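Major capsid protein (Faustovirus, PDB 5J7O) forms the capsid shell of this large double-stranded DNA virus, probably as trimers of double jelly-roll subunits. Local coordinates at residues V105-A110 against L183-R188; V297-W302 against R320-D325. All blocks are in the same frame, centred on the assembly; numbering follows the deposited sequence.

Contact 1. Residues V105-A110 against L183-R188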
# COMPACT_ATOMS: atom_id res chain seq x y z
N VAL B 105 -26.33 -2.94 6.98
CA VAL B 105 -27.24 -1.91 7.47
C VAL B 105 -26.83 -0.57 6.89
O VAL B 105 -25.71 -0.10 7.10
CB VAL B 105 -27.26 -1.86 9.01
CG1 VAL B 105 -28.13 -0.71 9.48
CG2 VAL B 105 -27.75 -3.18 9.58
N HIS B 106 -27.75 0.06 6.15
CA HIS B 106 -27.53 1.40 5.62
C HIS B 106 -27.84 2.42 6.71
O HIS B 106 -28.96 2.45 7.23
CB HIS B 106 -28.41 1.63 4.39
CG HIS B 106 -28.34 3.03 3.86
ND1 HIS B 106 -29.43 3.66 3.28
CD2 HIS B 106 -27.33 3.92 3.82
CE1 HIS B 106 -29.08 4.87 2.91
NE2 HIS B 106 -27.81 5.06 3.22
N VAL B 107 -26.86 3.24 7.06
CA VAL B 107 -27.03 4.32 8.02
C VAL B 107 -26.78 5.64 7.31
O VAL B 107 -25.83 5.77 6.54
CB VAL B 107 -26.09 4.17 9.24
CG1 VAL B 107 -26.45 5.19 10.31
CG2 VAL B 107 -26.15 2.76 9.79
N GLN B 108 -27.64 6.63 7.58
CA GLN B 108 -27.58 7.93 6.93
C GLN B 108 -27.62 9.01 7.99
O GLN B 108 -28.60 9.13 8.72
CB GLN B 108 -28.73 8.09 5.93
CG GLN B 108 -28.49 9.13 4.86
CD GLN B 108 -29.59 9.15 3.82
OE1 GLN B 108 -30.76 9.35 4.14
NE2 GLN B 108 -29.23 8.94 2.56
N LEU B 109 -26.55 9.80 8.06
CA LEU B 109 -26.41 10.86 9.06
C LEU B 109 -26.41 12.21 8.35
O LEU B 109 -25.67 12.41 7.39
CB LEU B 109 -25.13 10.67 9.87
CG LEU B 109 -25.00 9.28 10.51
CD1 LEU B 109 -23.65 9.11 11.19
CD2 LEU B 109 -26.13 9.03 11.49
N ALA B 110 -27.24 13.13 8.85
CA ALA B 110 -27.45 14.40 8.17
C ALA B 110 -26.17 15.22 8.12
O ALA B 110 -25.32 15.15 9.02
CB ALA B 110 -28.56 15.19 8.86
N LEU B 183 -17.92 1.50 12.73
CA LEU B 183 -17.58 0.48 13.70
C LEU B 183 -17.95 0.91 15.12
O LEU B 183 -18.40 0.08 15.92
CB LEU B 183 -16.09 0.14 13.62
CG LEU B 183 -15.63 -0.46 12.29
CD1 LEU B 183 -14.19 -0.93 12.40
CD2 LEU B 183 -16.54 -1.60 11.87
N ARG B 184 -17.76 2.19 15.45
CA ARG B 184 -18.12 2.65 16.79
C ARG B 184 -19.61 2.90 16.93
O ARG B 184 -20.14 2.80 18.04
CB ARG B 184 -17.35 3.92 17.14
CG ARG B 184 -17.20 4.13 18.64
CD ARG B 184 -16.52 5.43 18.99
NE ARG B 184 -16.10 5.43 20.39
CZ ARG B 184 -15.66 6.50 21.05
NH1 ARG B 184 -15.59 7.67 20.44
NH2 ARG B 184 -15.30 6.39 22.32
N LEU B 185 -20.29 3.24 15.83
CA LEU B 185 -21.70 3.61 15.90
C LEU B 185 -22.53 2.50 16.52
O LEU B 185 -23.48 2.78 17.27
CB LEU B 185 -22.22 3.94 14.50
CG LEU B 185 -23.67 4.41 14.44
CD1 LEU B 185 -23.82 5.78 15.09
CD2 LEU B 185 -24.17 4.44 13.01
N PHE B 186 -22.20 1.25 16.24
CA PHE B 186 -22.95 0.11 16.76
C PHE B 186 -22.29 -0.34 18.06
O PHE B 186 -21.31 -1.09 18.04
CB PHE B 186 -23.01 -1.02 15.74
CG PHE B 186 -23.86 -0.71 14.54
CD1 PHE B 186 -24.55 0.48 14.44
CD2 PHE B 186 -23.97 -1.63 13.50
CE1 PHE B 186 -25.33 0.76 13.33
CE2 PHE B 186 -24.75 -1.36 12.40
CZ PHE B 186 -25.43 -0.16 12.31
N LYS B 187 -22.81 0.14 19.19
CA LYS B 187 -22.34 -0.34 20.49
C LYS B 187 -22.51 -1.84 20.60
O LYS B 187 -21.56 -2.57 20.91
CB LYS B 187 -23.10 0.37 21.61
CG LYS B 187 -22.69 1.81 21.85
CD LYS B 187 -23.45 2.37 23.04
CE LYS B 187 -23.32 1.47 24.26
NZ LYS B 187 -24.19 1.90 25.38
N ARG B 188 -23.73 -2.33 20.37
CA ARG B 188 -24.03 -3.75 20.40
C ARG B 188 -24.88 -4.11 19.19
O ARG B 188 -25.68 -3.30 18.71
CB ARG B 188 -24.76 -4.16 21.69
CG ARG B 188 -24.22 -3.48 22.95
CD ARG B 188 -24.65 -4.22 24.21
NE ARG B 188 -23.81 -5.38 24.47
CZ ARG B 188 -22.68 -5.35 25.18
NH1 ARG B 188 -22.26 -4.20 25.70
NH2 ARG B 188 -21.98 -6.46 25.37
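Val105 and Val107, two residues apart on one side of strand 99-109, meet Leu185 and Phe186 in the bend between helix 181-185 and strand 186-193. The aliphatic part of the contact is a tip-to-tip meeting: CG1 of Val107 stands 3.6 Å from CD2 of Leu185. Leu185 reaches that far because its CG lies anti to the backbone N (chi1 -177°), which stretches the side chain across to the strand.

The aromatic part centres on one ring atom. Phe186 points the far end of its ring at the two valines. CZ of Phe186 lies 3.9 Å from CG1 of Val105, which sits at the ring edge near its plane, and equally 3.9 Å from CG2 of Val107, whose side chain comes to meet that of Phe186 from the facing segment, oblique to the ring. Each valine thus offers Phe186 a different methyl.

Around this core, Met295 of strand 293-298 packs on both Val107 and Leu185, while Val324 and Ile326 of strand 320-326 touch Phe186. The polar side chains of strand 99-109, His106 and Gln108, both bond to OD1 of Asn294 and pack on Arg541 of a neighbouring subunit.

No hydrogen bond or charge pair crosses between 105-110 and 183-188. All four touching residues are buried, so shape and the exclusion of water, rather than directional bonds, must join the two backbones here, consistent with the interior of a jelly-roll sandwich.

Contact 2. Residues V297-W302 against R320-D325; sequences VPLLFW and RFITVD
Ile322 carries this contact from the side of strand 320-326, dividing its two branches between Leu299 and Phe301. Its CG2 methyl lies 3.7 Å from CD1 of Leu299, and the two side chains run past each other in opposite directions, so they meet alongside. The other branch belongs to the phenylalanine: CD1 of Ile322 comes within 4.2 Å of CE2 of Phe301, a looser approach than the first. Here too the side chains slide past one another, and the methyl approaches the ring obliquely.

The torsions of Ile322 account for this division. A chi1 of -68° sets CG1 anti to the carbonyl carbon, and chi2 of -61° then turns CD1 to Phe301, while CG2, placed anti to the backbone N, is left for the leucine. On the facing segment, Leu300 is the centre of an inverse gamma turn, with a weak bond of 2.9 Å from Phe301 N to Leu299 O. Across this turn, Leu299 and Phe301 both point their side chains toward Ile322. The Phe301 ring has further aromatic company, meeting Tyr201 edge-to-face and also touching the ring of Phe303.

The contact bridges two layers of strands, consistent with the interior of a jelly-roll sandwich. Ile322 has backbone bonding to Phe91 in strand 88-92 and packs on Phe191 of strand 186-193, its other sheet neighbour, whereas Leu299 has backbone bonding to Met103 of strand 99-109. Met103 touches both Leu299 and Ile322, and Tyr201 of strand 196-202 packs against Leu299 as well.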
# COMPACT_ATOMS: atom_id res chain seq x y z
N VAL B 297 -22.96 -0.69 6.91
CA VAL B 297 -22.21 -1.43 7.92
C VAL B 297 -22.60 -2.90 7.85
O VAL B 297 -23.76 -3.24 8.14
CB VAL B 297 -22.45 -0.86 9.32
CG1 VAL B 297 -21.60 -1.59 10.34
CG2 VAL B 297 -22.13 0.63 9.34
N PRO B 298 -21.69 -3.79 7.49
CA PRO B 298 -22.03 -5.22 7.46
C PRO B 298 -22.17 -5.78 8.87
O PRO B 298 -21.48 -5.37 9.80
CB PRO B 298 -20.83 -5.86 6.73
CG PRO B 298 -20.08 -4.70 6.11
CD PRO B 298 -20.32 -3.54 7.01
N LEU B 299 -23.08 -6.74 9.00
CA LEU B 299 -23.30 -7.43 10.27
C LEU B 299 -22.44 -8.69 10.29
O LEU B 299 -22.67 -9.61 9.51
CB LEU B 299 -24.78 -7.74 10.47
CG LEU B 299 -25.71 -6.52 10.43
CD1 LEU B 299 -27.10 -6.89 10.90
CD2 LEU B 299 -25.14 -5.37 11.24
N LEU B 300 -21.46 -8.71 11.19
CA LEU B 300 -20.37 -9.70 11.14
C LEU B 300 -20.75 -10.98 11.88
O LEU B 300 -20.06 -11.43 12.79
CB LEU B 300 -19.10 -9.09 11.71
CG LEU B 300 -18.77 -7.66 11.27
CD1 LEU B 300 -17.89 -6.97 12.30
CD2 LEU B 300 -18.11 -7.65 9.91
N PHE B 301 -21.85 -11.59 11.45
CA PHE B 301 -22.26 -12.88 11.99
C PHE B 301 -21.74 -14.02 11.12
O PHE B 301 -21.26 -13.82 10.00
CB PHE B 301 -23.78 -12.95 12.12
CG PHE B 301 -24.35 -12.04 13.18
CD1 PHE B 301 -24.05 -12.24 14.51
CD2 PHE B 301 -25.21 -11.01 12.83
CE1 PHE B 301 -24.58 -11.40 15.48
CE2 PHE B 301 -25.74 -10.18 13.79
CZ PHE B 301 -25.43 -10.37 15.12
N TRP B 302 -21.85 -15.24 11.65
CA TRP B 302 -21.28 -16.39 10.96
C TRP B 302 -22.04 -16.71 9.68
O TRP B 302 -21.45 -17.15 8.69
CB TRP B 302 -21.26 -17.61 11.89
CG TRP B 302 -22.56 -18.34 11.92
CD1 TRP B 302 -22.93 -19.40 11.15
CD2 TRP B 302 -23.70 -18.03 12.74
NE1 TRP B 302 -24.21 -19.79 11.44
CE2 TRP B 302 -24.71 -18.96 12.42
CE3 TRP B 302 -23.95 -17.07 13.72
CZ2 TRP B 302 -25.95 -18.95 13.04
CZ3 TRP B 302 -25.19 -17.07 14.34
CH2 TRP B 302 -26.17 -18.00 13.99
N ARG B 320 -37.70 -13.63 15.42
CA ARG B 320 -36.33 -13.41 14.98
C ARG B 320 -36.12 -11.92 14.73
O ARG B 320 -36.92 -11.30 14.02
CB ARG B 320 -36.01 -14.23 13.73
CG ARG B 320 -37.01 -14.04 12.59
CD ARG B 320 -36.83 -15.07 11.49
NE ARG B 320 -37.46 -14.64 10.25
CZ ARG B 320 -37.59 -15.42 9.18
NH1 ARG B 320 -37.15 -16.67 9.20
NH2 ARG B 320 -38.17 -14.95 8.08
N PHE B 321 -35.07 -11.36 15.31
CA PHE B 321 -34.85 -9.92 15.23
C PHE B 321 -33.36 -9.62 15.15
O PHE B 321 -32.52 -10.41 15.60
CB PHE B 321 -35.44 -9.19 16.43
CG PHE B 321 -36.92 -9.39 16.61
CD1 PHE B 321 -37.82 -8.56 15.96
CD2 PHE B 321 -37.40 -10.40 17.42
CE1 PHE B 321 -39.18 -8.75 16.12
CE2 PHE B 321 -38.76 -10.59 17.59
CZ PHE B 321 -39.65 -9.76 16.94
N ILE B 322 -33.04 -8.47 14.56
CA ILE B 322 -31.71 -7.88 14.61
C ILE B 322 -31.83 -6.60 15.42
O ILE B 322 -32.49 -5.64 14.99
CB ILE B 322 -31.14 -7.62 13.21
CG1 ILE B 322 -30.86 -8.93 12.49
CG2 ILE B 322 -29.87 -6.78 13.31
CD1 ILE B 322 -29.84 -9.81 13.20
N THR B 323 -31.20 -6.58 16.59
CA THR B 323 -31.24 -5.43 17.49
C THR B 323 -29.88 -4.74 17.47
O THR B 323 -28.84 -5.41 17.55
CB THR B 323 -31.60 -5.87 18.91
OG1 THR B 323 -32.98 -6.24 18.95
CG2 THR B 323 -31.35 -4.75 19.91
N VAL B 324 -29.89 -3.41 17.36
CA VAL B 324 -28.67 -2.62 17.26
C VAL B 324 -28.74 -1.49 18.27
O VAL B 324 -29.69 -0.69 18.24
CB VAL B 324 -28.46 -2.06 15.84
CG1 VAL B 324 -27.19 -1.25 15.79
CG2 VAL B 324 -28.43 -3.19 14.82
N ASP B 325 -27.75 -1.42 19.16
CA ASP B 325 -27.59 -0.28 20.06
C ASP B 325 -26.71 0.76 19.39
O ASP B 325 -25.66 0.43 18.83
CB ASP B 325 -26.98 -0.72 21.39
CG ASP B 325 -27.90 -1.62 22.19
OD1 ASP B 325 -29.12 -1.63 21.91
OD2 ASP B 325 -27.41 -2.32 23.10

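Overall arrangement
Contacts 1 and 2 are two cross-sections of one apolar interior, their centres about 11 Å apart. Along the chain they come in series, 105-110 with 183-188 first and 297-302 with 320-325 after, yet each joins the same pair of sheets. Strands 99-109 and 293-298 are neighbours in one, tied by the probable hydrogen bond from Val297 N to Val105 O (2.8 Å); strands 186-193 and 320-326 are neighbours in the other. Between the layers Phe186 touches both Val297 and Val324, making the two packings continuous. Distant parts of the sequence thus close one beta sandwich, as expected for a jelly-roll of this capsid protein.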